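Local structure of succinylglutamate desuccinylase (Chromobacterium violaceum, 1YW4) at residues A[32-36]-A[124-128]. The protein probably removes the succinyl group from N-succinyl-L-glutamate with a bound zinc ion, releasing succinate and glutamate in the last step of the AST pathway of arginine degradation. Sequence-based numbering, arbitrary orientation.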
ATOM      1  N   LEU A  32       0.084  -0.503 -43.013  1.00 14.88           N
ATOM      2  CA  LEU A  32      -1.344  -0.658 -42.772  1.00 15.66           C
ATOM      3  C   LEU A  32      -2.081   0.668 -42.766  1.00 16.71           C
ATOM      4  O   LEU A  32      -3.289   0.705 -42.967  1.00 19.36           O
ATOM      5  CB  LEU A  32      -1.558  -1.365 -41.430  1.00 16.40           C
ATOM      6  CG  LEU A  32      -0.871  -2.726 -41.223  1.00 17.88           C
ATOM      7  CD1 LEU A  32      -1.198  -3.240 -39.828  1.00 13.48           C
ATOM      8  CD2 LEU A  32      -1.340  -3.727 -42.280  1.00 19.56           C
ATOM      9  N   ALA A  33      -1.345   1.748 -42.527  1.00 15.12           N
ATOM     10  CA  ALA A  33      -1.905   3.098 -42.486  1.00 16.28           C
ATOM     11  C   ALA A  33      -0.709   4.026 -42.391  1.00 15.46           C
ATOM     12  O   ALA A  33       0.421   3.555 -42.318  1.00 15.74           O
ATOM     13  CB  ALA A  33      -2.800   3.273 -41.260  1.00 12.90           C
ATOM     14  N   PRO A  34      -0.936   5.350 -42.410  1.00 16.88           N
ATOM     15  CA  PRO A  34       0.197   6.272 -42.315  1.00 15.57           C
ATOM     16  C   PRO A  34       0.971   6.015 -41.031  1.00 14.65           C
ATOM     17  O   PRO A  34       0.392   5.916 -39.952  1.00 15.86           O
ATOM     18  CB  PRO A  34      -0.475   7.641 -42.341  1.00 18.62           C
ATOM     19  CG  PRO A  34      -1.673   7.397 -43.228  1.00 16.70           C
ATOM     20  CD  PRO A  34      -2.186   6.085 -42.683  1.00 16.97           C
ATOM     21  N   GLY A  35       2.286   5.878 -41.147  1.00 11.44           N
ATOM     22  CA  GLY A  35       3.088   5.630 -39.963  1.00 11.21           C
ATOM     23  C   GLY A  35       2.860   4.311 -39.241  1.00  8.66           C
ATOM     24  O   GLY A  35       3.378   4.133 -38.139  1.00 11.22           O
ATOM     25  N   CYS A  36       2.088   3.392 -39.819  1.00  9.10           N
ATOM     26  CA  CYS A  36       1.873   2.097 -39.176  1.00 10.26           C
ATOM     27  C   CYS A  36       2.365   1.009 -40.113  1.00 10.02           C
ATOM     28  O   CYS A  36       1.855   0.876 -41.224  1.00  8.50           O
ATOM     29  CB  CYS A  36       0.388   1.897 -38.858  1.00 10.18           C
ATOM     30  SG  CYS A  36      -0.244   3.238 -37.778  1.00 13.94           S
ATOM     31  N   ARG A 124      -7.181   9.871 -35.477  1.00 13.69           N
ATOM     32  CA  ARG A 124      -5.959   9.087 -35.501  1.00 12.72           C
ATOM     33  C   ARG A 124      -5.903   8.114 -34.319  1.00 12.17           C
ATOM     34  O   ARG A 124      -5.540   6.948 -34.473  1.00 12.75           O
ATOM     35  CB  ARG A 124      -4.757  10.026 -35.485  1.00 12.69           C
ATOM     36  CG  ARG A 124      -3.422   9.321 -35.368  1.00 13.46           C
ATOM     37  CD  ARG A 124      -3.143   8.404 -36.547  1.00 11.29           C
ATOM     38  NE  ARG A 124      -1.727   8.032 -36.527  1.00 14.68           N
ATOM     39  CZ  ARG A 124      -1.107   7.334 -37.467  1.00 11.45           C
ATOM     40  NH1 ARG A 124      -1.768   6.900 -38.533  1.00 15.41           N
ATOM     41  NH2 ARG A 124       0.187   7.088 -37.345  1.00  9.54           N
ATOM     42  N   ALA A 125      -6.267   8.589 -33.134  1.00 11.03           N
ATOM     43  CA  ALA A 125      -6.273   7.737 -31.960  1.00 10.82           C
ATOM     44  C   ALA A 125      -7.194   6.526 -32.181  1.00 13.22           C
ATOM     45  O   ALA A 125      -6.829   5.392 -31.848  1.00 10.54           O
ATOM     46  CB  ALA A 125      -6.738   8.538 -30.728  1.00 12.35           C
ATOM     47  N   ALA A 126      -8.389   6.763 -32.731  1.00 12.55           N
ATOM     48  CA  ALA A 126      -9.342   5.676 -32.982  1.00 12.85           C
ATOM     49  C   ALA A 126      -8.795   4.677 -33.998  1.00 11.50           C
ATOM     50  O   ALA A 126      -8.991   3.468 -33.872  1.00 10.53           O
ATOM     51  CB  ALA A 126     -10.688   6.245 -33.474  1.00 13.35           C
ATOM     52  N   GLU A 127      -8.090   5.193 -34.998  1.00 12.78           N
ATOM     53  CA  GLU A 127      -7.495   4.339 -36.017  1.00 13.72           C
ATOM     54  C   GLU A 127      -6.421   3.446 -35.385  1.00 13.09           C
ATOM     55  O   GLU A 127      -6.338   2.250 -35.677  1.00 11.20           O
ATOM     56  CB  GLU A 127      -6.889   5.205 -37.123  1.00 15.02           C
ATOM     57  CG  GLU A 127      -6.114   4.430 -38.177  1.00 17.99           C
ATOM     58  CD  GLU A 127      -5.582   5.327 -39.269  1.00 17.28           C
ATOM     59  OE1 GLU A 127      -4.694   6.157 -38.995  1.00 20.09           O
ATOM     60  OE2 GLU A 127      -6.053   5.208 -40.411  1.00 20.82           O
ATOM     61  N   LEU A 128      -5.607   4.029 -34.510  1.00 13.48           N
ATOM     62  CA  LEU A 128      -4.539   3.287 -33.845  1.00 12.32           C
ATOM     63  C   LEU A 128      -5.098   2.211 -32.911  1.00 12.32           C
ATOM     64  O   LEU A 128      -4.511   1.127 -32.778  1.00 13.94           O
ATOM     65  CB  LEU A 128      -3.630   4.252 -33.073  1.00 10.84           C
ATOM     66  CG  LEU A 128      -2.856   5.290 -33.910  1.00 10.76           C
ATOM     67  CD1 LEU A 128      -2.059   6.183 -32.967  1.00 12.94           C
ATOM     68  CD2 LEU A 128      -1.920   4.606 -34.918  1.00 11.24           C
TER
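Arg124 reaches across from helix 120-137 and clasps the carbonyl oxygen of Pro34 end-on with two nitrogens, NH1 to O at 2.8 Å and NH2 to O at 2.9 Å. The oxygen lies nearly in the guanidinium plane, and each bond is bent (145° at NH1, 140° at NH2) because both donors converge on one acceptor. A bend at chi2 (62°) brings the end of the arginine chain up to Pro34. NH1 also forms a salt bridge with Glu127 OE1 (3.1 Å) one helical turn on, and NE donates a hydrogen bond to Ala89 O, so the group is held at several points. The acceptor belongs to a type II turn, Ala33 to Cys36, that links strands 27-33 and 36-39 at a classic beta bulge, where Cys36 pairs against two residues, Leu32 and Ala33. Packing is closest on the buried side: Leu128 CD2 sits over the centre of one guanidinium face and touches Cys36 SG at 3.6 Å, with Met87 of strand 83-88 against both residues. Round Pro34 and Glu127, both partly exposed, the fit is looser: the extended Glu127 brings OE2 only to 3.9 Å from CB of the buried Ala33, while Pro34 CB stays 4.1 Å from Arg124 NH1.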